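Local coordinates for protein tRNA (guanine(26)-N(2))-dimethyltransferase (Pyrococcus horikoshii, PDB 2DUL) that probably transfers two methyl groups from S-adenosyl-L-methionine to the N2 atom of guanine 26 in tRNA, giving N(2)-dimethylguanosine, at residues A[11-16]-A[58-63]. Numbering follows the deposited sequence.
Sequences AKILIP and TGIRGI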
loop_
_atom_site.group_PDB
_atom_site.type_symbol
_atom_site.label_atom_id
_atom_site.label_comp_id
_atom_site.label_asym_id
_atom_site.label_seq_id
_atom_site.Cartn_x
_atom_site.Cartn_y
_atom_site.Cartn_z
ATOM N N ALA A 11 -19.381 -4.247 10.415
ATOM C CA ALA A 11 -19.870 -2.900 10.683
ATOM C C ALA A 11 -21.131 -2.499 9.925
ATOM O O ALA A 11 -21.316 -2.853 8.762
ATOM C CB ALA A 11 -18.766 -1.885 10.398
ATOM N N LYS A 12 -21.993 -1.752 10.608
ATOM C CA LYS A 12 -23.231 -1.242 10.027
ATOM C C LYS A 12 -23.108 0.272 10.120
ATOM O O LYS A 12 -22.920 0.818 11.209
ATOM C CB LYS A 12 -24.443 -1.721 10.829
ATOM C CG LYS A 12 -24.599 -3.230 10.864
ATOM C CD LYS A 12 -25.875 -3.646 11.583
ATOM C CE LYS A 12 -25.947 -5.156 11.732
ATOM N NZ LYS A 12 -24.797 -5.670 12.533
ATOM N N ILE A 13 -23.190 0.951 8.983
ATOM C CA ILE A 13 -23.055 2.402 8.977
ATOM C C ILE A 13 -24.084 3.115 8.118
ATOM O O ILE A 13 -24.744 2.512 7.274
ATOM C CB ILE A 13 -21.663 2.831 8.468
ATOM C CG1 ILE A 13 -21.468 2.329 7.034
ATOM C CG2 ILE A 13 -20.574 2.294 9.393
ATOM C CD1 ILE A 13 -20.266 2.918 6.330
ATOM N N LEU A 14 -24.200 4.418 8.343
ATOM C CA LEU A 14 -25.119 5.248 7.592
ATOM C C LEU A 14 -24.295 6.106 6.647
ATOM O O LEU A 14 -23.259 6.651 7.034
ATOM C CB LEU A 14 -25.920 6.141 8.540
ATOM C CG LEU A 14 -26.800 5.408 9.554
ATOM C CD1 LEU A 14 -27.455 6.416 10.486
ATOM C CD2 LEU A 14 -27.851 4.585 8.820
ATOM N N ILE A 15 -24.744 6.205 5.401
ATOM C CA ILE A 15 -24.054 7.018 4.407
ATOM C C ILE A 15 -25.079 7.943 3.763
ATOM O O ILE A 15 -26.271 7.631 3.724
ATOM C CB ILE A 15 -23.394 6.148 3.311
ATOM C CG1 ILE A 15 -24.465 5.401 2.515
ATOM C CG2 ILE A 15 -22.418 5.163 3.946
ATOM C CD1 ILE A 15 -23.914 4.612 1.342
ATOM N N PRO A 16 -24.632 9.101 3.254
ATOM C CA PRO A 16 -25.566 10.036 2.622
ATOM C C PRO A 16 -26.159 9.490 1.324
ATOM O O PRO A 16 -25.647 8.466 0.822
ATOM C CB PRO A 16 -24.705 11.279 2.401
ATOM C CG PRO A 16 -23.347 10.698 2.157
ATOM C CD PRO A 16 -23.255 9.625 3.221
ATOM N N THR A 58 -16.719 8.549 6.654
ATOM C CA THR A 58 -17.867 7.974 7.363
ATOM C C THR A 58 -17.434 7.277 8.651
ATOM O O THR A 58 -18.257 7.027 9.535
ATOM C CB THR A 58 -18.610 6.929 6.507
ATOM O OG1 THR A 58 -17.759 5.796 6.295
ATOM C CG2 THR A 58 -19.010 7.522 5.158
ATOM N N GLY A 59 -16.143 6.959 8.740
ATOM C CA GLY A 59 -15.608 6.282 9.911
ATOM C C GLY A 59 -15.531 4.773 9.741
ATOM O O GLY A 59 -15.113 4.056 10.651
ATOM N N ILE A 60 -15.915 4.285 8.565
ATOM C CA ILE A 60 -15.915 2.848 8.296
ATOM C C ILE A 60 -14.609 2.118 8.603
ATOM O O ILE A 60 -14.630 1.029 9.177
ATOM C CB ILE A 60 -16.318 2.550 6.822
ATOM C CG1 ILE A 60 -16.330 1.038 6.578
ATOM C CG2 ILE A 60 -15.350 3.224 5.858
ATOM C CD1 ILE A 60 -17.338 0.282 7.428
ATOM N N ARG A 61 -13.476 2.706 8.233
ATOM C CA ARG A 61 -12.192 2.047 8.471
ATOM C C ARG A 61 -11.931 1.838 9.960
ATOM O O ARG A 61 -11.679 0.715 10.392
ATOM C CB ARG A 61 -11.048 2.854 7.843
ATOM C CG ARG A 61 -9.712 2.125 7.795
ATOM C CD ARG A 61 -8.653 2.964 7.086
ATOM N NE ARG A 61 -9.018 3.254 5.701
ATOM C CZ ARG A 61 -8.678 2.506 4.655
ATOM N NH1 ARG A 61 -9.072 2.862 3.443
ATOM N NH2 ARG A 61 -7.928 1.420 4.811
ATOM N N GLY A 62 -11.995 2.918 10.735
ATOM C CA GLY A 62 -11.766 2.822 12.167
ATOM C C GLY A 62 -12.778 1.927 12.870
ATOM O O GLY A 62 -12.431 1.190 13.794
ATOM N N ILE A 63 -14.035 1.991 12.446
ATOM C CA ILE A 63 -15.066 1.157 13.055
ATOM C C ILE A 63 -14.744 -0.318 12.819
ATOM O O ILE A 63 -14.876 -1.141 13.727
ATOM C CB ILE A 63 -16.464 1.500 12.490
ATOM C CG1 ILE A 63 -16.904 2.866 13.025
ATOM C CG2 ILE A 63 -17.476 0.426 12.889
ATOM C CD1 ILE A 63 -18.084 3.469 12.292
#
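The second strand of the N-terminal beta hairpin, strand 11-15, packs through Ala11 and Ile13 on the start of helix 60-68 in the class I (Rossmann-like) methyltransferase domain. Residues 58-63 lead out of the loop after strand 50-53, the central strand of the sheet, into that helix. The contact is buried and mostly apolar. Ile13 has the largest share. Its CG1 sits between the backbone N and the carbonyl carbon (chi1 61°), and the chain then runs out extended, which carries CD1 across to the helix start. There CD1 lies 4.0 Å from Ile60 CB and 3.8 Å from Thr58 OG1. Ile13 crosses both side chains at about a right angle. Its other branch, CG2, meets Ile63 CD1 at 4.0 Å, so one branch meets Thr58 and Ile60 and the other meets Ile63, about one helical turn past Ile60. Ala11 CB fits against two methyl groups, Ile63 CG2 at 3.6 Å and Ile60 CD1 at 3.9 Å. Ile60 reaches it because its CG1 is anti to the backbone N (chi1 -179°). Toward Pro16 the packing thins, and Ile15 CG2 comes only to 4.3 Å from Thr58 CG2.

Strand 4-8 pairs with strand 11-15 through backbone bonds of Ile13 with Val6 and of Ile15 with Ile4. Asn90 of helix 81-94 ties the segments together, since its side chain hydrogen-bonds both Leu14 N and Thr58 O. Arg61, predicted to bind S-adenosyl-L-methionine, takes no part in the packing and forms salt bridges with Asp136 and Asp138. Gly59 holds the N-cap position, and its O accepts from Ile63 N in the first turn. Just before it, Thr58 makes an ST turn, in which OG1 accepts from Ile60 N at 3.3 Å with an N-H...O angle of 154°.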